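Local coordinates for 16S rRNA (guanine(1405)-N(7))-methyltransferase (Klebsiella pneumoniae, PDB 6PI9), which probably methylates N7 of guanine 1405 in 16S rRNA with S-adenosyl-L-methionine as methyl donor, a modification that confers resistance to various aminoglycosides, at residues G57-A62 with H90-E95; L182-P187 with T212-T217; L118-G123 with D178-M183. All blocks are in the same frame, centred on the assembly; numbering follows the deposited sequence.

Interaction 1 of 3, residues G57-A62 with H90-E95; sequences GAFMTA and HASTRE. With SAH (S-adenosyl-L-homocysteine), chain B.
Phe59 lies across His90 with its CB over one face of the imidazole, the closest approach being 3.3 Å from Phe59 CB to His90 CE1. The two ring planes are nearly parallel, 8° apart, yet they are slid so far that the centroids stand 5.7 Å from each other and the rings barely overlap. CB and the near corner of the Phe59 ring at CG meet the imidazole, while the rest of the phenyl group extends past it to S-adenosyl-L-homocysteine, whose SD sits above the centre of one face at 3.7 Å from the ring plane. Ala91 meets the same ring at its edge, Ala91 CB being 4.0 Å from Phe59 CD2.

The imidazole is held in place through its own helix. With His90 CG anti to the backbone N (chi1 -170°), ND1 turns back to accept the amide of Ser92 at 3.1 Å between His90 ND1 and Ser92 N, a side-chain N-cap. One backbone bond joins the two segments, from Ala91 N to Phe59 O at 2.8 Å. Met60 crosses the histidine at about a right angle, its SD lying at the ring edge, while His90 NE2 faces the ribose O3' of the ligand.

The arrangement thus forms one wall of the cofactor pocket near the sulfur. It joins the loop between helices 41-57 and 63-75 to the start of helix 91-96. Met60 and His90 both pack on Cys146 of helix 144-157, and His53 of the second subunit packs on Ala91.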
loop_
_atom_site.group_PDB
_atom_site.type_symbol
_atom_site.label_atom_id
_atom_site.label_comp_id
_atom_site.label_asym_id
_atom_site.label_seq_id
_atom_site.Cartn_x
_atom_site.Cartn_y
_atom_site.Cartn_z
ATOM N N GLY A 57 -4.646 4.475 6.346
ATOM C CA GLY A 57 -3.665 5.562 6.285
ATOM C C GLY A 57 -2.856 5.641 4.993
ATOM O O GLY A 57 -2.435 6.728 4.583
ATOM N N ALA A 58 -2.598 4.504 4.345
ATOM C CA ALA A 58 -1.657 4.520 3.226
ATOM C C ALA A 58 -2.212 5.236 2.005
ATOM O O ALA A 58 -1.435 5.660 1.142
ATOM C CB ALA A 58 -1.249 3.096 2.839
ATOM N N PHE A 59 -3.535 5.399 1.922
ATOM C CA PHE A 59 -4.114 5.982 0.723
ATOM C C PHE A 59 -3.983 7.498 0.692
ATOM O O PHE A 59 -3.870 8.080 -0.394
ATOM C CB PHE A 59 -5.568 5.558 0.616
ATOM C CG PHE A 59 -5.738 4.089 0.667
ATOM C CD1 PHE A 59 -6.222 3.479 1.815
ATOM C CD2 PHE A 59 -5.364 3.307 -0.417
ATOM C CE1 PHE A 59 -6.357 2.109 1.877
ATOM C CE2 PHE A 59 -5.502 1.947 -0.369
ATOM C CZ PHE A 59 -6.003 1.340 0.781
ATOM N N MET A 60 -3.959 8.148 1.856
ATOM C CA MET A 60 -3.878 9.602 1.891
ATOM C C MET A 60 -3.170 10.046 3.166
ATOM O O MET A 60 -3.561 9.639 4.263
ATOM C CB MET A 60 -5.289 10.212 1.800
ATOM C CG MET A 60 -5.324 11.677 1.388
ATOM S SD MET A 60 -6.999 12.306 1.123
ATOM C CE MET A 60 -7.696 12.096 2.756
ATOM N N THR A 61 -2.140 10.882 3.023
ATOM C CA THR A 61 -1.419 11.386 4.190
ATOM C C THR A 61 -2.182 12.538 4.861
ATOM O O THR A 61 -3.190 13.036 4.355
ATOM C CB THR A 61 -0.003 11.842 3.812
ATOM O OG1 THR A 61 -0.058 13.048 3.033
ATOM C CG2 THR A 61 0.739 10.741 3.031
ATOM N N ALA A 62 -1.660 12.969 6.015
ATOM C CA ALA A 62 -2.319 13.988 6.833
ATOM C C ALA A 62 -2.278 15.365 6.175
ATOM O O ALA A 62 -3.289 16.073 6.140
ATOM C CB ALA A 62 -1.671 14.040 8.216
ATOM N N HIS A 90 -5.519 11.169 -3.194
ATOM C CA HIS A 90 -5.893 9.897 -2.593
ATOM C C HIS A 90 -5.498 8.771 -3.550
ATOM O O HIS A 90 -5.876 8.808 -4.723
ATOM C CB HIS A 90 -7.394 9.839 -2.311
ATOM C CG HIS A 90 -7.798 8.668 -1.479
ATOM N ND1 HIS A 90 -7.897 7.392 -2.002
ATOM C CD2 HIS A 90 -8.163 8.574 -0.176
ATOM C CE1 HIS A 90 -8.270 6.555 -1.047
ATOM N NE2 HIS A 90 -8.443 7.247 0.069
ATOM N N ALA A 91 -4.759 7.780 -3.038
ATOM C CA ALA A 91 -4.165 6.746 -3.886
ATOM C C ALA A 91 -5.201 6.065 -4.781
ATOM O O ALA A 91 -4.941 5.816 -5.964
ATOM C CB ALA A 91 -3.456 5.709 -3.014
ATOM N N SER A 92 -6.394 5.766 -4.240
ATOM C CA SER A 92 -7.396 5.041 -5.034
ATOM C C SER A 92 -8.002 5.900 -6.148
ATOM O O SER A 92 -8.321 5.381 -7.237
ATOM C CB SER A 92 -8.504 4.508 -4.114
ATOM O OG SER A 92 -7.960 3.711 -3.065
ATOM N N THR A 93 -8.181 7.213 -5.918
ATOM C CA THR A 93 -8.731 8.035 -6.999
ATOM C C THR A 93 -7.675 8.358 -8.051
ATOM O O THR A 93 -7.964 8.330 -9.258
ATOM C CB THR A 93 -9.359 9.327 -6.464
ATOM O OG1 THR A 93 -8.587 9.824 -5.365
ATOM C CG2 THR A 93 -10.828 9.075 -6.049
ATOM N N ARG A 94 -6.440 8.623 -7.627
ATOM C CA ARG A 94 -5.408 8.875 -8.622
ATOM C C ARG A 94 -5.235 7.669 -9.540
ATOM O O ARG A 94 -5.080 7.828 -10.756
ATOM C CB ARG A 94 -4.093 9.227 -7.951
ATOM C CG ARG A 94 -3.026 9.605 -8.969
ATOM C CD ARG A 94 -1.672 9.707 -8.314
ATOM N NE ARG A 94 -1.423 8.548 -7.470
ATOM C CZ ARG A 94 -1.137 8.617 -6.177
ATOM N NH1 ARG A 94 -1.033 9.797 -5.591
ATOM N NH2 ARG A 94 -0.937 7.507 -5.477
ATOM N N GLU A 95 -5.321 6.451 -8.977
ATOM C CA GLU A 95 -5.310 5.249 -9.807
ATOM C C GLU A 95 -6.356 5.313 -10.912
ATOM O O GLU A 95 -6.091 4.894 -12.048
ATOM C CB GLU A 95 -5.520 4.007 -8.928
ATOM C CG GLU A 95 -4.304 3.692 -8.082
ATOM C CD GLU A 95 -4.502 2.652 -6.974
ATOM O OE1 GLU A 95 -5.649 2.183 -6.711
ATOM O OE2 GLU A 95 -3.475 2.321 -6.327
HETATM N N SAH B . -13.604 3.028 -2.777
HETATM C CA SAH B . -12.616 4.127 -2.847
HETATM C CB SAH B . -11.519 3.931 -1.816
HETATM C CG SAH B . -10.778 2.563 -1.815
HETATM S SD SAH B . -9.298 2.614 -0.701
HETATM C C SAH B . -11.993 4.216 -4.254
HETATM O O SAH B . -11.997 3.173 -4.941
HETATM O OXT SAH B . -11.464 5.263 -4.678
HETATM C "C5'" SAH B . -10.000 1.662 0.715
HETATM C "C4'" SAH B . -10.897 2.520 1.655
HETATM O "O4'" SAH B . -11.567 1.660 2.602
HETATM C "C3'" SAH B . -10.216 3.653 2.478
HETATM O "O3'" SAH B . -10.848 4.921 2.211
HETATM C "C2'" SAH B . -10.433 3.268 3.940
HETATM O "O2'" SAH B . -10.684 4.443 4.715
HETATM C "C1'" SAH B . -11.708 2.421 3.815
HETATM N N9 SAH B . -11.862 1.413 4.847
HETATM C C8 SAH B . -10.951 0.454 5.211
HETATM N N7 SAH B . -11.550 -0.363 6.129
HETATM C C5 SAH B . -12.806 0.131 6.377
HETATM C C6 SAH B . -13.824 -0.236 7.227
HETATM N N6 SAH B . -13.706 -1.219 8.094
HETATM N N1 SAH B . -15.022 0.456 7.148
HETATM C C2 SAH B . -15.167 1.527 6.334
HETATM N N3 SAH B . -14.164 1.924 5.490
HETATM C C4 SAH B . -13.009 1.203 5.542
#

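Interaction 2 of 3, residues L182-P187 with T212-T217; sequences LMKLLP and TFPTRT. With SAH (S-adenosyl-L-homocysteine), chain B.
Thr212 and Lys184 meet where two parallel strands part company. The Thr212 hydroxyl sits between its backbone N and carbonyl carbon (chi1 78°), a rotamer that turns OG1 to the amide of Lys184 and sends CG2 to Met183 CG. Lys184 N is shared between two acceptors of that one threonine, at 2.9 Å from OG1 and 3.0 Å from the Thr212 O. Both bonds are bent, and the amide lies well above the Thr212 carbonyl plane, 57° out of it. OG1 is also hydrogen-bonded to Glu252, so two hydrogen bonds, one from Lys184 N and one with Glu252, hold the hydroxyl.

From CG onward the Lys184 chain is fully extended. Its CG runs past Pro214, 4.2 Å from Pro214 CD, the two side chains pointing in opposite directions, and its ammonium group ends in a salt bridge with Glu95. Phe213 behaves differently: its CB points away from the 182-187 segment, but with CG beside the backbone N (chi1 -61°) the ring swings back. Pro187 then approaches in the plane of that ring, at its edge, with Pro187 CG 3.6 Å from Phe213 CD1, and Leu186 CB adds a looser contact.

A water sits in the fork, donating to Leu182 O and Thr212 O and accepting from Leu186 N. Leu182 O also takes the amide of Thr212, at 3.1 Å from Thr212 N. Just beyond, Met183 O accepts the amino group of the ligand, 2.9 Å from SAH N, as suits the carboxyl end of a strand in a Rossmann-like methyltransferase.

Strand 208-214 lies between strands 179-183 and 252-259, and helix 225-236 covers Phe213 through Tyr229, Trp232 and Phe233.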
loop_
_atom_site.group_PDB
_atom_site.type_symbol
_atom_site.label_atom_id
_atom_site.label_comp_id
_atom_site.label_asym_id
_atom_site.label_seq_id
_atom_site.Cartn_x
_atom_site.Cartn_y
_atom_site.Cartn_z
ATOM N N LEU A 182 -18.648 -0.887 -4.235
ATOM C CA LEU A 182 -17.707 -1.522 -3.311
ATOM C C LEU A 182 -16.394 -1.587 -4.063
ATOM O O LEU A 182 -16.013 -2.657 -4.599
ATOM C CB LEU A 182 -18.180 -2.923 -2.910
ATOM C CG LEU A 182 -19.473 -2.887 -2.057
ATOM C CD1 LEU A 182 -20.681 -2.856 -3.001
ATOM C CD2 LEU A 182 -19.560 -4.171 -1.193
ATOM N N MET A 183 -15.704 -0.444 -4.151
ATOM C CA MET A 183 -14.574 -0.326 -5.067
ATOM C C MET A 183 -13.277 -0.470 -4.264
ATOM O O MET A 183 -13.066 0.274 -3.286
ATOM C CB MET A 183 -14.680 1.015 -5.805
ATOM C CG MET A 183 -15.900 1.038 -6.746
ATOM S SD MET A 183 -16.313 2.753 -7.246
ATOM C CE MET A 183 -14.763 3.284 -7.982
ATOM N N LYS A 184 -12.425 -1.428 -4.675
ATOM C CA LYS A 184 -11.134 -1.693 -4.030
ATOM C C LYS A 184 -11.301 -1.873 -2.535
ATOM O O LYS A 184 -10.512 -1.365 -1.709
ATOM C CB LYS A 184 -10.165 -0.553 -4.344
ATOM C CG LYS A 184 -9.847 -0.544 -5.854
ATOM C CD LYS A 184 -9.012 0.769 -6.180
ATOM C CE LYS A 184 -8.627 0.818 -7.694
ATOM N NZ LYS A 184 -8.043 2.210 -7.973
ATOM N N LEU A 185 -12.346 -2.569 -2.184
ATOM C CA LEU A 185 -12.769 -2.677 -0.795
ATOM C C LEU A 185 -12.785 -4.105 -0.278
ATOM O O LEU A 185 -12.355 -4.351 0.840
ATOM C CB LEU A 185 -14.191 -2.094 -0.666
ATOM C CG LEU A 185 -14.890 -2.466 0.651
ATOM C CD1 LEU A 185 -14.138 -1.856 1.838
ATOM C CD2 LEU A 185 -16.314 -1.902 0.603
ATOM N N LEU A 186 -13.296 -5.068 -1.051
ATOM C CA LEU A 186 -13.523 -6.382 -0.446
ATOM C C LEU A 186 -12.235 -7.040 0.060
ATOM O O LEU A 186 -12.305 -7.701 1.113
ATOM C CB LEU A 186 -14.252 -7.309 -1.448
ATOM C CG LEU A 186 -15.703 -6.885 -1.751
ATOM C CD1 LEU A 186 -16.461 -8.004 -2.553
ATOM C CD2 LEU A 186 -16.482 -6.519 -0.479
ATOM N N PRO A 187 -11.067 -6.939 -0.604
ATOM C CA PRO A 187 -9.885 -7.599 -0.008
ATOM C C PRO A 187 -9.511 -7.044 1.328
ATOM O O PRO A 187 -9.146 -7.822 2.211
ATOM C CB PRO A 187 -8.744 -7.372 -1.027
ATOM C CG PRO A 187 -9.482 -7.237 -2.355
ATOM C CD PRO A 187 -10.795 -6.533 -2.001
ATOM N N THR A 212 -15.103 -3.788 -7.282
ATOM C CA THR A 212 -13.865 -3.736 -8.044
ATOM C C THR A 212 -12.664 -4.186 -7.229
ATOM O O THR A 212 -12.643 -4.135 -5.994
ATOM C CB THR A 212 -13.553 -2.350 -8.599
ATOM O OG1 THR A 212 -13.032 -1.545 -7.535
ATOM C CG2 THR A 212 -14.807 -1.735 -9.199
ATOM N N PHE A 213 -11.607 -4.562 -7.967
ATOM C CA PHE A 213 -10.382 -5.035 -7.313
ATOM C C PHE A 213 -9.182 -4.393 -7.994
ATOM O O PHE A 213 -9.198 -4.185 -9.200
ATOM C CB PHE A 213 -10.224 -6.574 -7.459
ATOM C CG PHE A 213 -11.346 -7.343 -6.824
ATOM C CD1 PHE A 213 -11.239 -7.757 -5.497
ATOM C CD2 PHE A 213 -12.514 -7.644 -7.550
ATOM C CE1 PHE A 213 -12.301 -8.479 -4.890
ATOM C CE2 PHE A 213 -13.591 -8.352 -6.955
ATOM C CZ PHE A 213 -13.479 -8.780 -5.608
ATOM N N PRO A 214 -8.132 -4.098 -7.251
ATOM C CA PRO A 214 -6.922 -3.597 -7.905
ATOM C C PRO A 214 -6.197 -4.741 -8.600
ATOM O O PRO A 214 -6.113 -5.855 -8.080
ATOM C CB PRO A 214 -6.096 -3.029 -6.747
ATOM C CG PRO A 214 -6.561 -3.886 -5.521
ATOM C CD PRO A 214 -8.004 -4.279 -5.790
ATOM N N THR A 215 -5.723 -4.488 -9.792
ATOM C CA THR A 215 -4.842 -5.437 -10.458
ATOM C C THR A 215 -3.460 -4.828 -10.298
ATOM O O THR A 215 -3.102 -3.877 -10.999
ATOM C CB THR A 215 -5.211 -5.650 -11.923
ATOM O OG1 THR A 215 -4.693 -4.555 -12.692
ATOM C CG2 THR A 215 -6.732 -5.749 -12.113
ATOM N N ARG A 216 -2.692 -5.350 -9.351
ATOM C CA ARG A 216 -1.448 -4.689 -8.991
ATOM C C ARG A 216 -0.334 -4.940 -10.008
ATOM O O ARG A 216 0.825 -5.131 -9.625
ATOM C CB ARG A 216 -1.042 -5.124 -7.583
ATOM C CG ARG A 216 -1.467 -4.111 -6.525
ATOM C CD ARG A 216 -1.332 -4.650 -5.122
ATOM N NE ARG A 216 -2.527 -4.407 -4.319
ATOM C CZ ARG A 216 -3.490 -5.300 -4.116
ATOM N NH1 ARG A 216 -3.411 -6.499 -4.675
ATOM N NH2 ARG A 216 -4.531 -4.989 -3.355
ATOM N N THR A 217 -0.673 -4.913 -11.303
ATOM C CA THR A 217 0.295 -5.063 -12.384
ATOM C C THR A 217 0.856 -3.704 -12.775
ATOM O O THR A 217 0.170 -2.680 -12.708
ATOM C CB THR A 217 -0.325 -5.728 -13.620
ATOM O OG1 THR A 217 -1.454 -4.958 -14.080
ATOM C CG2 THR A 217 -0.757 -7.179 -13.304
HETATM N N SAH B . -13.604 3.028 -2.777
HETATM C CA SAH B . -12.616 4.127 -2.847
HETATM C CB SAH B . -11.519 3.931 -1.816
HETATM C CG SAH B . -10.778 2.563 -1.815
HETATM S SD SAH B . -9.298 2.614 -0.701
HETATM C C SAH B . -11.993 4.216 -4.254
HETATM O O SAH B . -11.997 3.173 -4.941
HETATM O OXT SAH B . -11.464 5.263 -4.678
HETATM C "C5'" SAH B . -10.000 1.662 0.715
HETATM C "C4'" SAH B . -10.897 2.520 1.655
HETATM O "O4'" SAH B . -11.567 1.660 2.602
HETATM C "C3'" SAH B . -10.216 3.653 2.478
HETATM O "O3'" SAH B . -10.848 4.921 2.211
HETATM C "C2'" SAH B . -10.433 3.268 3.940
HETATM O "O2'" SAH B . -10.684 4.443 4.715
HETATM C "C1'" SAH B . -11.708 2.421 3.815
HETATM N N9 SAH B . -11.862 1.413 4.847
HETATM C C8 SAH B . -10.951 0.454 5.211
HETATM N N7 SAH B . -11.550 -0.363 6.129
HETATM C C5 SAH B . -12.806 0.131 6.377
HETATM C C6 SAH B . -13.824 -0.236 7.227
HETATM N N6 SAH B . -13.706 -1.219 8.094
HETATM N N1 SAH B . -15.022 0.456 7.148
HETATM C C2 SAH B . -15.167 1.527 6.334
HETATM N N3 SAH B . -14.164 1.924 5.490
HETATM C C4 SAH B . -13.009 1.203 5.542
HETATM O O HOH W 1 -14.202 -4.438 -3.694
#

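Interaction 3 of 3, residues L118-G123 with D178-M183; sequences LDLACG and DAALLM. With SAH (S-adenosyl-L-homocysteine), chain B.
Leu120 reaches across to three consecutive residues of the neighbouring strand. Its backbone bonds first, Leu120 N donating to Leu181 O at 3.0 Å, and its side chain then rises beside the same carbonyl, Leu120 CB lying 3.5 Å from Leu181 O. With chi1 at -88°, CG stands beside the backbone N and the chain forks over the neighbouring strand. One branch, CD1, stays near the Leu181 carbonyl oxygen and comes 4.2 Å from Ala180 CB. The other, CD2, goes forward to Leu182, 4.1 Å from Leu182 CG, where the two leucines lie side by side and point the same way. Leu118 CB joins this face by packing on Ala180 CB.

These are strands 117-120 and 179-183, parallel neighbours at the middle of the sheet, inclined by 19°. Their order and direction match strands 1 and 4 of a class I methyltransferase, in which the loop after strand 1 is the glycine-containing turn that receives the cofactor. Here Ala121 O accepts the ligand amino group, 2.8 Å from SAH N, while Gly123, with a positive phi, passes its CA close to the ribose O3' and has its amide bonded to Asp141.

On the other face, Asp119 takes a different rotamer, with CG anti to the backbone N (chi1 -169°). Its carboxylate carbon comes to 4.0 Å between Asp119 CG and Leu181 CD1, and OD2 is bonded to Asn125 at the start of helix 125-131. A water lies within hydrogen-bonding distance of Asp119 OD1 and Leu120 O; it accepts from Met183 N at 2.9 Å and makes a weak bond with the amino group of S-adenosyl-L-homocysteine.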
loop_
_atom_site.group_PDB
_atom_site.type_symbol
_atom_site.label_atom_id
_atom_site.label_comp_id
_atom_site.label_asym_id
_atom_site.label_seq_id
_atom_site.Cartn_x
_atom_site.Cartn_y
_atom_site.Cartn_z
ATOM N N LEU A 118 -24.899 4.474 -3.112
ATOM C CA LEU A 118 -24.096 4.370 -1.892
ATOM C C LEU A 118 -22.650 4.115 -2.307
ATOM O O LEU A 118 -22.412 3.242 -3.115
ATOM C CB LEU A 118 -24.555 3.182 -1.057
ATOM C CG LEU A 118 -26.016 3.107 -0.666
ATOM C CD1 LEU A 118 -26.164 1.938 0.303
ATOM C CD2 LEU A 118 -26.467 4.414 -0.067
ATOM N N ASP A 119 -21.687 4.848 -1.752
ATOM C CA ASP A 119 -20.271 4.625 -2.110
ATOM C C ASP A 119 -19.599 4.138 -0.829
ATOM O O ASP A 119 -19.354 4.936 0.071
ATOM C CB ASP A 119 -19.656 5.920 -2.634
ATOM C CG ASP A 119 -18.314 5.734 -3.269
ATOM O OD1 ASP A 119 -17.662 4.664 -3.069
ATOM O OD2 ASP A 119 -17.914 6.698 -3.992
ATOM N N LEU A 120 -19.319 2.820 -0.730
ATOM C CA LEU A 120 -18.935 2.219 0.551
ATOM C C LEU A 120 -17.424 2.250 0.635
ATOM O O LEU A 120 -16.754 1.848 -0.320
ATOM C CB LEU A 120 -19.389 0.764 0.664
ATOM C CG LEU A 120 -20.765 0.436 1.214
ATOM C CD1 LEU A 120 -21.762 0.988 0.275
ATOM C CD2 LEU A 120 -20.931 -1.074 1.281
ATOM N N ALA A 121 -16.904 2.765 1.745
ATOM C CA ALA A 121 -15.481 3.012 1.882
ATOM C C ALA A 121 -15.044 3.930 0.753
ATOM O O ALA A 121 -14.186 3.612 -0.058
ATOM C CB ALA A 121 -14.689 1.698 1.871
ATOM N N CYS A 122 -15.662 5.118 0.733
ATOM C CA CYS A 122 -15.721 5.962 -0.450
ATOM C C CYS A 122 -14.430 6.698 -0.731
ATOM O O CYS A 122 -14.217 7.096 -1.877
ATOM C CB CYS A 122 -16.858 6.997 -0.314
ATOM S SG CYS A 122 -16.653 8.161 1.077
ATOM N N GLY A 123 -13.565 6.860 0.274
ATOM C CA GLY A 123 -12.378 7.681 0.072
ATOM C C GLY A 123 -12.766 9.037 -0.463
ATOM O O GLY A 123 -13.693 9.664 0.032
ATOM N N ASP A 178 -30.329 2.777 -5.295
ATOM C CA ASP A 178 -30.414 2.129 -6.597
ATOM C C ASP A 178 -29.179 1.296 -6.875
ATOM O O ASP A 178 -29.258 0.255 -7.550
ATOM C CB ASP A 178 -30.616 3.197 -7.656
ATOM C CG ASP A 178 -31.964 3.888 -7.492
ATOM O OD1 ASP A 178 -32.962 3.137 -7.468
ATOM O OD2 ASP A 178 -32.033 5.126 -7.310
ATOM N N ALA A 179 -28.034 1.722 -6.364
ATOM C CA ALA A 179 -26.799 0.999 -6.631
ATOM C C ALA A 179 -25.864 1.229 -5.474
ATOM O O ALA A 179 -25.946 2.275 -4.828
ATOM C CB ALA A 179 -26.153 1.489 -7.944
ATOM N N ALA A 180 -24.954 0.257 -5.205
ATOM C CA ALA A 180 -23.889 0.464 -4.244
ATOM C C ALA A 180 -22.556 0.112 -4.877
ATOM O O ALA A 180 -22.468 -0.817 -5.688
ATOM C CB ALA A 180 -24.024 -0.382 -2.976
ATOM N N LEU A 181 -21.552 0.912 -4.532
ATOM C CA LEU A 181 -20.207 0.777 -5.060
ATOM C C LEU A 181 -19.379 0.199 -3.937
ATOM O O LEU A 181 -19.465 0.684 -2.807
ATOM C CB LEU A 181 -19.636 2.133 -5.483
ATOM C CG LEU A 181 -20.574 3.014 -6.322
ATOM C CD1 LEU A 181 -19.893 4.342 -6.675
ATOM C CD2 LEU A 181 -20.985 2.290 -7.645
ATOM N N LEU A 182 -18.648 -0.887 -4.235
ATOM C CA LEU A 182 -17.707 -1.522 -3.311
ATOM C C LEU A 182 -16.394 -1.587 -4.063
ATOM O O LEU A 182 -16.013 -2.657 -4.599
ATOM C CB LEU A 182 -18.180 -2.923 -2.910
ATOM C CG LEU A 182 -19.473 -2.887 -2.057
ATOM C CD1 LEU A 182 -20.681 -2.856 -3.001
ATOM C CD2 LEU A 182 -19.560 -4.171 -1.193
ATOM N N MET A 183 -15.704 -0.444 -4.151
ATOM C CA MET A 183 -14.574 -0.326 -5.067
ATOM C C MET A 183 -13.277 -0.470 -4.264
ATOM O O MET A 183 -13.066 0.274 -3.286
ATOM C CB MET A 183 -14.680 1.015 -5.805
ATOM C CG MET A 183 -15.900 1.038 -6.746
ATOM S SD MET A 183 -16.313 2.753 -7.246
ATOM C CE MET A 183 -14.763 3.284 -7.982
HETATM N N SAH B . -13.604 3.028 -2.777
HETATM C CA SAH B . -12.616 4.127 -2.847
HETATM C CB SAH B . -11.519 3.931 -1.816
HETATM C CG SAH B . -10.778 2.563 -1.815
HETATM S SD SAH B . -9.298 2.614 -0.701
HETATM C C SAH B . -11.993 4.216 -4.254
HETATM O O SAH B . -11.997 3.173 -4.941
HETATM O OXT SAH B . -11.464 5.263 -4.678
HETATM C "C5'" SAH B . -10.000 1.662 0.715
HETATM C "C4'" SAH B . -10.897 2.520 1.655
HETATM O "O4'" SAH B . -11.567 1.660 2.602
HETATM C "C3'" SAH B . -10.216 3.653 2.478
HETATM O "O3'" SAH B . -10.848 4.921 2.211
HETATM C "C2'" SAH B . -10.433 3.268 3.940
HETATM O "O2'" SAH B . -10.684 4.443 4.715
HETATM C "C1'" SAH B . -11.708 2.421 3.815
HETATM N N9 SAH B . -11.862 1.413 4.847
HETATM C C8 SAH B . -10.951 0.454 5.211
HETATM N N7 SAH B . -11.550 -0.363 6.129
HETATM C C5 SAH B . -12.806 0.131 6.377
HETATM C C6 SAH B . -13.824 -0.236 7.227
HETATM N N6 SAH B . -13.706 -1.219 8.094
HETATM N N1 SAH B . -15.022 0.456 7.148
HETATM C C2 SAH B . -15.167 1.527 6.334
HETATM N N3 SAH B . -14.164 1.924 5.490
HETATM C C4 SAH B . -13.009 1.203 5.542
HETATM O O HOH W 2 -16.666 1.980 -2.971
#

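How the interactions relate
From the N terminus, interaction 1 comes first and closes a largely helical excursion of 27 residues, bringing the loop before helix 63-75 onto the start of helix 91-96. Interaction 3 follows in series: residues 118-123 wait while two further strands are laid down, until 178-183 returns beside them. Interaction 2 opens on the end of that same strand and closes a third loop with 212-217. No loop nests or crosses; interactions 2 and 3 share Leu182 and Met183. Together they tie three adjacent strands of the sheet and the start of helix 91-96, with the loop before helix 63-75, around one ligand. Interaction 1 also touches interaction 3 directly, His90 packing on Gly123, and Leu185 packs on Ala121 between interactions 2 and 3.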